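Local coordinates for protein TRAP dicarboxylate transporter-DctP subunit (Marinobacter aquaeolei, PDB 4PFI) that probably captures an organic acid or similar solute in the periplasm and hands it to a TRAP-type membrane transporter, and is held here in its ligand-free open form, at residues Ala41-Glu44 with Val49-Leu52; His51-Gln56 with Glu269-Leu274; Leu177-Met182 with Glu189-Tyr194. One frame throughout, in Å; residues are numbered along the deposited sequence.

In the fold
Contacts 1 and 2 lie together, their centres 11 Å apart, because both use helix 49-65: its first turn packs against the loop after strand 37-41, and the same helix leans on the long helix 263-296. They touch where L42 meets A54. Contact 3 sits on the opposite side of the chain's centre, its centre 26 Å from that of contact 1 and 33 Å from that of contact 2, in the beta-alpha-beta unit of strand 178-180, helix 185-192 and strand 197-199. Along the chain contact 1 closes before contact 3 opens, and contact 3 is nested within the loop closed by contact 2. This separation is consistent with the two-lobed design of periplasmic binding proteins.

Contact 1: residues Ala41-Glu44 with Val49-Leu52; sequences ALEE and VQHL
Q50, in the first turn of helix 49-65, meets E43 and E44 across the loop between strand 37-41 and helix 49-65, the opening half of a beta-alpha-beta crossover that returns to the parallel strand 70-74. Just before it in the sequence, V49 only brushes the loop: its backbone N lies 4.2 Å from OE2 of E44, while its aliphatic branches suit the neighbouring F223. Q50 does most of the work. Its extended chain reaches back to the loop and delivers both ends of one amide to one residue. The amide oxygen OE1 accepts the backbone N of E43 at 2.9 Å. This bond is bent, with an N-H...O angle of 139°. On the other end NE2 donates to E43 OE1 at 3.0 Å, nearly in the amide plane, meeting the carboxylate oxygen on its anti side. At 164° it is much the straighter of the two. The pair of bonds fixes the rotation of the amide, which glutamine suits because it carries donor and acceptor side by side. Further partners extend the network: S100 OG also bonds E43 OE1, and E157 takes a second bond from Q50 NE2. E44 lies against the same amide, its carboxylate stacked on it with planes 19° apart. Its OE2 sits 3.4 Å from Q50 CG. Since E44 OE2 is also close to the acid group of E157, the proximity of like charges may raise the proton affinity of one of them. H51, next along, turns to apolar packing: L42, a buried leucine, lays CD1 3.7 Å from H51 CA. The imidazole is met at its edge, near its plane, with L42 CD1 3.9 Å from H51 CD2.

Contact 2: residues His51-Gln56 with Glu269-Leu274; sequences HLYAQQ and ETIAQL
Y53 and L274 are the main partners in a roughly antiparallel helix-helix contact of the solute-binding fold, which links helix 49-65 of a beta-alpha-beta unit to the long helix 263-296. The two short segments are inclined at 133° with their axes 11.0 Å apart, a separation that the Y53 side chain spans. From CB, the Y53 ring is sent out with CG anti to the backbone N, which carries the far end of the ring across to the other helix. CE2 then meets L274 CB at 3.5 Å, and the isobutyl group reaches over one face, where L274 CD1 makes a CH-pi contact 4.2 Å from the ring centroid. Beyond CZ, the hydroxyl OH abuts I271 CD1 at 3.2 Å, near the ring plane. F98 meets the same ring from outside the pair of helices. Cutting Y53 back to an alanine here would probably leave L274 CD1 without its aromatic face and I271 CD1 without the hydroxyl it packs on. Leucine and isoleucine suit this buried seam, whereas tyrosine adds a polar tip: a water at the ring edge, in plane, bridges the helices, 3.2 Å from Y53 OH and donating to I271 O at 2.7 Å.

Contact 3: residues Leu177-Met182 with Glu189-Tyr194; sequences LRFRTM and EAFRSY
The F179 ring leaves strand 178-180 with CG anti to the backbone N, chi1 -164°, which drops it toward helix 185-192, while F191, with chi1 -75°, holds CG anti to its carbonyl carbon and presents a ring face to meet it. The two belong to a beta-alpha-beta unit completed by strand 197-199, and their stack joins the helix to the strand. It is an offset stack, centroids 4.7 Å apart and planes at 28°. F179 CE2 lies above the rim of the F191 ring, 3.5 Å from F191 CE1. Flat phenylalanines fit this buried layer, where H117 and W162 also meet the F191 ring edge-to-face and F174 does so with F179. T181 adds a methyl: CG2 comes 3.5 Å from F191 CD2, obliquely to the ring. Its other branch is polar, and OG1 donates to M182 O at 3.0 Å from above the carbonyl plane, with Q200 NE2 as a further partner. Threonine thus serves both an apolar and a polar neighbour. The CB of R180 points away from segment 189-194, and its NH2 donates to T181 O at 2.7 Å. Along the helix, R192 NH1 forms a salt bridge to E189 OE1 at 2.7 Å, in the guanidinium plane. E189 O is gripped from opposite faces by S193 N and by S193 OG, the latter at 2.8 Å.

Contact 1: residues Ala41-Glu44 with Val49-Leu52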
loop_
_atom_site.group_PDB
_atom_site.type_symbol
_atom_site.label_atom_id
_atom_site.label_comp_id
_atom_site.label_asym_id
_atom_site.label_seq_id
_atom_site.Cartn_x
_atom_site.Cartn_y
_atom_site.Cartn_z
ATOM N N ALA A 41 15.682 -0.806 3.224
ATOM C CA ALA A 41 14.977 -2.074 3.409
ATOM C C ALA A 41 13.598 -2.091 2.723
ATOM O O ALA A 41 12.872 -1.109 2.745
ATOM C CB ALA A 41 14.821 -2.362 4.899
ATOM N N LEU A 42 13.231 -3.222 2.137
ATOM C CA LEU A 42 11.936 -3.350 1.471
ATOM C C LEU A 42 11.055 -4.388 2.173
ATOM O O LEU A 42 11.566 -5.383 2.677
ATOM C CB LEU A 42 12.140 -3.813 0.042
ATOM C CG LEU A 42 13.205 -3.122 -0.778
ATOM C CD1 LEU A 42 13.253 -3.795 -2.105
ATOM C CD2 LEU A 42 12.910 -1.644 -0.922
ATOM N N GLU A 43 9.741 -4.165 2.170
ATOM C CA GLU A 43 8.787 -5.170 2.640
ATOM C C GLU A 43 8.517 -6.250 1.590
ATOM O O GLU A 43 7.856 -7.244 1.880
ATOM C CB GLU A 43 7.442 -4.526 2.938
ATOM C CG GLU A 43 7.458 -3.429 3.940
ATOM C CD GLU A 43 6.160 -2.656 3.912
ATOM O OE1 GLU A 43 5.648 -2.388 2.792
ATOM O OE2 GLU A 43 5.625 -2.343 5.001
ATOM N N GLU A 44 8.972 -6.033 0.362
ATOM C CA GLU A 44 8.585 -6.904 -0.745
ATOM C C GLU A 44 9.816 -7.514 -1.450
ATOM O O GLU A 44 10.941 -7.029 -1.303
ATOM C CB GLU A 44 7.681 -6.122 -1.726
ATOM C CG GLU A 44 6.437 -5.506 -1.062
ATOM C CD GLU A 44 5.420 -4.880 -2.051
ATOM O OE1 GLU A 44 4.190 -5.040 -1.804
ATOM O OE2 GLU A 44 5.827 -4.226 -3.060
ATOM N N VAL A 49 7.089 -3.709 -7.031
ATOM C CA VAL A 49 7.098 -2.264 -7.201
ATOM C C VAL A 49 8.126 -1.599 -6.279
ATOM O O VAL A 49 8.835 -0.691 -6.694
ATOM C CB VAL A 49 5.711 -1.661 -6.915
ATOM C CG1 VAL A 49 5.732 -0.145 -7.076
ATOM C CG2 VAL A 49 4.643 -2.284 -7.823
ATOM N N GLN A 50 8.204 -2.052 -5.033
ATOM C CA GLN A 50 9.186 -1.541 -4.093
ATOM C C GLN A 50 10.613 -1.766 -4.595
ATOM O O GLN A 50 11.441 -0.857 -4.550
ATOM C CB GLN A 50 8.993 -2.186 -2.712
ATOM C CG GLN A 50 7.792 -1.629 -1.983
ATOM C CD GLN A 50 7.681 -2.059 -0.550
ATOM O OE1 GLN A 50 8.665 -2.455 0.086
ATOM N NE2 GLN A 50 6.462 -1.988 -0.016
ATOM N N HIS A 51 10.908 -2.975 -5.049
ATOM C CA HIS A 51 12.216 -3.258 -5.582
ATOM C C HIS A 51 12.541 -2.367 -6.825
ATOM O O HIS A 51 13.609 -1.765 -6.908
ATOM C CB HIS A 51 12.328 -4.728 -5.942
ATOM C CG HIS A 51 13.732 -5.167 -6.204
ATOM N ND1 HIS A 51 14.102 -5.834 -7.347
ATOM C CD2 HIS A 51 14.860 -5.015 -5.467
ATOM C CE1 HIS A 51 15.401 -6.089 -7.304
ATOM N NE2 HIS A 51 15.880 -5.601 -6.177
ATOM N N LEU A 52 11.617 -2.286 -7.778
ATOM C CA LEU A 52 11.837 -1.480 -8.969
ATOM C C LEU A 52 12.089 -0.033 -8.595
ATOM O O LEU A 52 12.985 0.610 -9.140
ATOM C CB LEU A 52 10.641 -1.574 -9.902
ATOM C CG LEU A 52 10.499 -2.967 -10.511
ATOM C CD1 LEU A 52 9.209 -3.074 -11.321
ATOM C CD2 LEU A 52 11.720 -3.303 -11.351
#

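Contact 2: residues His51-Gln56 with Glu269-Leu274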
loop_
_atom_site.group_PDB
_atom_site.type_symbol
_atom_site.label_atom_id
_atom_site.label_comp_id
_atom_site.label_asym_id
_atom_site.label_seq_id
_atom_site.Cartn_x
_atom_site.Cartn_y
_atom_site.Cartn_z
ATOM N N HIS A 51 10.908 -2.975 -5.049
ATOM C CA HIS A 51 12.216 -3.258 -5.582
ATOM C C HIS A 51 12.541 -2.367 -6.825
ATOM O O HIS A 51 13.609 -1.765 -6.908
ATOM C CB HIS A 51 12.328 -4.728 -5.942
ATOM C CG HIS A 51 13.732 -5.167 -6.204
ATOM N ND1 HIS A 51 14.102 -5.834 -7.347
ATOM C CD2 HIS A 51 14.860 -5.015 -5.467
ATOM C CE1 HIS A 51 15.401 -6.089 -7.304
ATOM N NE2 HIS A 51 15.880 -5.601 -6.177
ATOM N N LEU A 52 11.617 -2.286 -7.778
ATOM C CA LEU A 52 11.837 -1.480 -8.969
ATOM C C LEU A 52 12.089 -0.033 -8.595
ATOM O O LEU A 52 12.985 0.610 -9.140
ATOM C CB LEU A 52 10.641 -1.574 -9.902
ATOM C CG LEU A 52 10.499 -2.967 -10.511
ATOM C CD1 LEU A 52 9.209 -3.074 -11.321
ATOM C CD2 LEU A 52 11.720 -3.303 -11.351
ATOM N N TYR A 53 11.285 0.470 -7.664
ATOM C CA TYR A 53 11.426 1.837 -7.169
ATOM C C TYR A 53 12.812 2.006 -6.560
ATOM O O TYR A 53 13.544 2.947 -6.883
ATOM C CB TYR A 53 10.365 2.125 -6.109
ATOM C CG TYR A 53 10.410 3.498 -5.469
ATOM C CD1 TYR A 53 11.252 3.768 -4.379
ATOM C CD2 TYR A 53 9.590 4.527 -5.930
ATOM C CE1 TYR A 53 11.277 5.030 -3.776
ATOM C CE2 TYR A 53 9.614 5.790 -5.331
ATOM C CZ TYR A 53 10.457 6.029 -4.260
ATOM O OH TYR A 53 10.459 7.280 -3.689
ATOM N N ALA A 54 13.168 1.081 -5.679
ATOM C CA ALA A 54 14.435 1.183 -4.976
ATOM C C ALA A 54 15.634 1.123 -5.945
ATOM O O ALA A 54 16.624 1.837 -5.751
ATOM C CB ALA A 54 14.535 0.128 -3.914
ATOM N N GLN A 55 15.539 0.298 -6.992
ATOM C CA GLN A 55 16.600 0.238 -7.987
ATOM C C GLN A 55 16.797 1.590 -8.650
ATOM O O GLN A 55 17.912 2.014 -8.880
ATOM C CB GLN A 55 16.269 -0.763 -9.067
ATOM C CG GLN A 55 16.617 -2.164 -8.734
ATOM C CD GLN A 55 15.992 -3.124 -9.734
ATOM O OE1 GLN A 55 15.304 -4.075 -9.358
ATOM N NE2 GLN A 55 16.189 -2.851 -11.023
ATOM N N GLN A 56 15.696 2.244 -8.984
ATOM C CA GLN A 56 15.743 3.567 -9.567
ATOM C C GLN A 56 16.304 4.595 -8.585
ATOM O O GLN A 56 17.020 5.520 -8.987
ATOM C CB GLN A 56 14.347 3.996 -9.979
ATOM C CG GLN A 56 13.777 3.189 -11.112
ATOM C CD GLN A 56 14.344 3.648 -12.430
ATOM O OE1 GLN A 56 15.200 2.976 -13.010
ATOM N NE2 GLN A 56 13.905 4.825 -12.897
ATOM N N GLU A 269 14.735 15.295 -3.373
ATOM C CA GLU A 269 14.415 15.594 -4.771
ATOM C C GLU A 269 14.223 14.308 -5.582
ATOM O O GLU A 269 13.405 14.255 -6.502
ATOM C CB GLU A 269 15.512 16.437 -5.423
ATOM C CG GLU A 269 15.419 17.928 -5.134
ATOM C CD GLU A 269 16.587 18.717 -5.723
ATOM O OE1 GLU A 269 17.573 18.091 -6.178
ATOM O OE2 GLU A 269 16.522 19.969 -5.734
ATOM N N THR A 270 14.999 13.285 -5.248
ATOM C CA THR A 270 14.881 11.998 -5.915
ATOM C C THR A 270 13.558 11.329 -5.577
ATOM O O THR A 270 12.889 10.805 -6.455
ATOM C CB THR A 270 16.003 11.050 -5.522
ATOM O OG1 THR A 270 17.249 11.600 -5.955
ATOM C CG2 THR A 270 15.778 9.695 -6.171
ATOM N N ILE A 271 13.201 11.338 -4.296
ATOM C CA ILE A 271 11.921 10.804 -3.843
ATOM C C ILE A 271 10.797 11.522 -4.591
ATOM O O ILE A 271 9.786 10.911 -4.978
ATOM C CB ILE A 271 11.729 11.009 -2.331
ATOM C CG1 ILE A 271 12.697 10.132 -1.536
ATOM C CG2 ILE A 271 10.315 10.680 -1.921
ATOM C CD1 ILE A 271 12.700 8.670 -1.949
ATOM N N ALA A 272 10.998 12.820 -4.797
ATOM C CA ALA A 272 10.029 13.680 -5.453
ATOM C C ALA A 272 9.871 13.297 -6.918
ATOM O O ALA A 272 8.755 13.227 -7.419
ATOM C CB ALA A 272 10.456 15.159 -5.318
ATOM N N GLN A 273 10.988 13.044 -7.596
ATOM C CA GLN A 273 10.995 12.650 -9.000
ATOM C C GLN A 273 10.335 11.298 -9.176
ATOM O O GLN A 273 9.560 11.079 -10.102
ATOM C CB GLN A 273 12.429 12.524 -9.512
ATOM C CG GLN A 273 13.045 13.816 -10.053
ATOM C CD GLN A 273 14.263 13.554 -10.929
ATOM O OE1 GLN A 273 14.432 12.450 -11.460
ATOM N NE2 GLN A 273 15.116 14.562 -11.083
ATOM N N LEU A 274 10.669 10.380 -8.281
ATOM C CA LEU A 274 10.280 8.997 -8.436
ATOM C C LEU A 274 8.796 8.815 -8.175
ATOM O O LEU A 274 8.250 7.745 -8.418
ATOM C CB LEU A 274 11.103 8.118 -7.498
ATOM C CG LEU A 274 12.587 8.019 -7.875
ATOM C CD1 LEU A 274 13.291 7.008 -6.978
ATOM C CD2 LEU A 274 12.746 7.658 -9.349
HETATM O O HOH W 1 7.920 9.014 -4.694
#

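Contact 3: residues Leu177-Met182 with Glu189-Tyr194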
loop_
_atom_site.group_PDB
_atom_site.type_symbol
_atom_site.label_atom_id
_atom_site.label_comp_id
_atom_site.label_asym_id
_atom_site.label_seq_id
_atom_site.Cartn_x
_atom_site.Cartn_y
_atom_site.Cartn_z
ATOM N N LEU A 177 -19.060 -14.192 4.197
ATOM C CA LEU A 177 -17.763 -14.576 3.623
ATOM C C LEU A 177 -16.619 -14.301 4.570
ATOM O O LEU A 177 -16.507 -13.196 5.090
ATOM C CB LEU A 177 -17.506 -13.796 2.332
ATOM C CG LEU A 177 -17.706 -14.606 1.051
ATOM C CD1 LEU A 177 -19.023 -15.370 1.093
ATOM C CD2 LEU A 177 -17.629 -13.692 -0.165
ATOM N N ARG A 178 -15.771 -15.296 4.809
ATOM C CA ARG A 178 -14.501 -15.035 5.489
ATOM C C ARG A 178 -13.574 -14.416 4.456
ATOM O O ARG A 178 -13.228 -15.052 3.461
ATOM C CB ARG A 178 -13.884 -16.325 6.041
ATOM C CG ARG A 178 -14.716 -16.988 7.108
ATOM C CD ARG A 178 -14.250 -16.525 8.471
ATOM N NE ARG A 178 -13.112 -17.310 8.913
ATOM C CZ ARG A 178 -12.666 -17.350 10.167
ATOM N NH1 ARG A 178 -13.264 -16.647 11.130
ATOM N NH2 ARG A 178 -11.616 -18.117 10.450
ATOM N N PHE A 179 -13.188 -13.170 4.678
ATOM C CA PHE A 179 -12.458 -12.420 3.671
ATOM C C PHE A 179 -11.182 -11.854 4.293
ATOM O O PHE A 179 -11.235 -11.237 5.348
ATOM C CB PHE A 179 -13.353 -11.295 3.080
ATOM C CG PHE A 179 -12.827 -10.720 1.778
ATOM C CD1 PHE A 179 -13.108 -11.329 0.559
ATOM C CD2 PHE A 179 -12.009 -9.586 1.784
ATOM C CE1 PHE A 179 -12.596 -10.803 -0.644
ATOM C CE2 PHE A 179 -11.493 -9.054 0.578
ATOM C CZ PHE A 179 -11.779 -9.658 -0.626
ATOM N N ARG A 180 -10.033 -12.079 3.651
ATOM C CA ARG A 180 -8.738 -11.684 4.219
ATOM C C ARG A 180 -8.334 -10.247 3.804
ATOM O O ARG A 180 -8.177 -9.924 2.625
ATOM C CB ARG A 180 -7.681 -12.764 3.904
ATOM C CG ARG A 180 -6.244 -12.313 3.702
ATOM C CD ARG A 180 -5.656 -11.689 4.866
ATOM N NE ARG A 180 -4.212 -11.890 4.935
ATOM C CZ ARG A 180 -3.345 -11.052 5.526
ATOM N NH1 ARG A 180 -2.058 -11.364 5.570
ATOM N NH2 ARG A 180 -3.731 -9.906 6.077
ATOM N N THR A 181 -8.208 -9.383 4.803
ATOM C CA THR A 181 -8.051 -7.950 4.606
ATOM C C THR A 181 -6.647 -7.538 5.021
ATOM O O THR A 181 -5.922 -8.340 5.601
ATOM C CB THR A 181 -9.039 -7.156 5.517
ATOM O OG1 THR A 181 -8.718 -7.385 6.899
ATOM C CG2 THR A 181 -10.486 -7.552 5.261
HETATM N N MSE A 182 -6.271 -6.283 4.758
HETATM C CA MSE A 182 -5.033 -5.735 5.324
HETATM C C MSE A 182 -5.166 -5.767 6.850
HETATM O O MSE A 182 -6.270 -5.748 7.407
HETATM C CB MSE A 182 -4.782 -4.295 4.823
HETATM C CG MSE A 182 -4.426 -4.185 3.319
HETATM SE SE MSE A 182 -2.909 -5.350 2.779
HETATM C CE MSE A 182 -3.926 -6.922 2.281
ATOM N N GLU A 189 -12.824 -3.080 8.979
ATOM C CA GLU A 189 -14.147 -2.471 9.072
ATOM C C GLU A 189 -14.747 -2.177 7.707
ATOM O O GLU A 189 -15.956 -2.220 7.528
ATOM C CB GLU A 189 -14.101 -1.177 9.886
ATOM C CG GLU A 189 -15.474 -0.588 10.102
ATOM C CD GLU A 189 -16.409 -1.542 10.855
ATOM O OE1 GLU A 189 -15.920 -2.515 11.475
ATOM O OE2 GLU A 189 -17.640 -1.319 10.830
ATOM N N ALA A 190 -13.890 -1.875 6.748
ATOM C CA ALA A 190 -14.314 -1.626 5.379
ATOM C C ALA A 190 -15.118 -2.802 4.825
ATOM O O ALA A 190 -16.179 -2.610 4.219
ATOM C CB ALA A 190 -13.086 -1.366 4.514
ATOM N N PHE A 191 -14.608 -4.017 5.033
ATOM C CA PHE A 191 -15.241 -5.226 4.492
ATOM C C PHE A 191 -16.345 -5.736 5.432
ATOM O O PHE A 191 -17.322 -6.348 5.001
ATOM C CB PHE A 191 -14.178 -6.288 4.204
ATOM C CG PHE A 191 -13.367 -5.985 2.956
ATOM C CD1 PHE A 191 -13.873 -6.295 1.693
ATOM C CD2 PHE A 191 -12.133 -5.343 3.038
ATOM C CE1 PHE A 191 -13.160 -5.985 0.548
ATOM C CE2 PHE A 191 -11.426 -5.033 1.892
ATOM C CZ PHE A 191 -11.931 -5.361 0.647
ATOM N N ARG A 192 -16.209 -5.449 6.716
ATOM C CA ARG A 192 -17.277 -5.742 7.647
ATOM C C ARG A 192 -18.503 -4.928 7.236
ATOM O O ARG A 192 -19.625 -5.376 7.389
ATOM C CB ARG A 192 -16.841 -5.409 9.065
ATOM C CG ARG A 192 -17.648 -6.064 10.126
ATOM C CD ARG A 192 -17.077 -5.708 11.506
ATOM N NE ARG A 192 -15.869 -6.482 11.871
ATOM C CZ ARG A 192 -14.648 -5.974 12.094
ATOM N NH1 ARG A 192 -14.397 -4.673 11.986
ATOM N NH2 ARG A 192 -13.651 -6.779 12.430
ATOM N N SER A 193 -18.291 -3.735 6.694
ATOM C CA SER A 193 -19.418 -2.905 6.234
ATOM C C SER A 193 -20.261 -3.606 5.166
ATOM O O SER A 193 -21.461 -3.411 5.104
ATOM C CB SER A 193 -18.926 -1.586 5.650
ATOM O OG SER A 193 -18.181 -0.851 6.584
ATOM N N TYR A 194 -19.619 -4.408 4.322
ATOM C CA TYR A 194 -20.315 -5.150 3.264
ATOM C C TYR A 194 -20.941 -6.431 3.803
ATOM O O TYR A 194 -21.665 -7.127 3.084
ATOM C CB TYR A 194 -19.346 -5.486 2.124
ATOM C CG TYR A 194 -18.629 -4.276 1.562
ATOM C CD1 TYR A 194 -19.238 -3.013 1.568
ATOM C CD2 TYR A 194 -17.355 -4.386 1.040
ATOM C CE1 TYR A 194 -18.597 -1.900 1.070
ATOM C CE2 TYR A 194 -16.697 -3.285 0.545
ATOM C CZ TYR A 194 -17.329 -2.042 0.566
ATOM O OH TYR A 194 -16.684 -0.956 0.058
#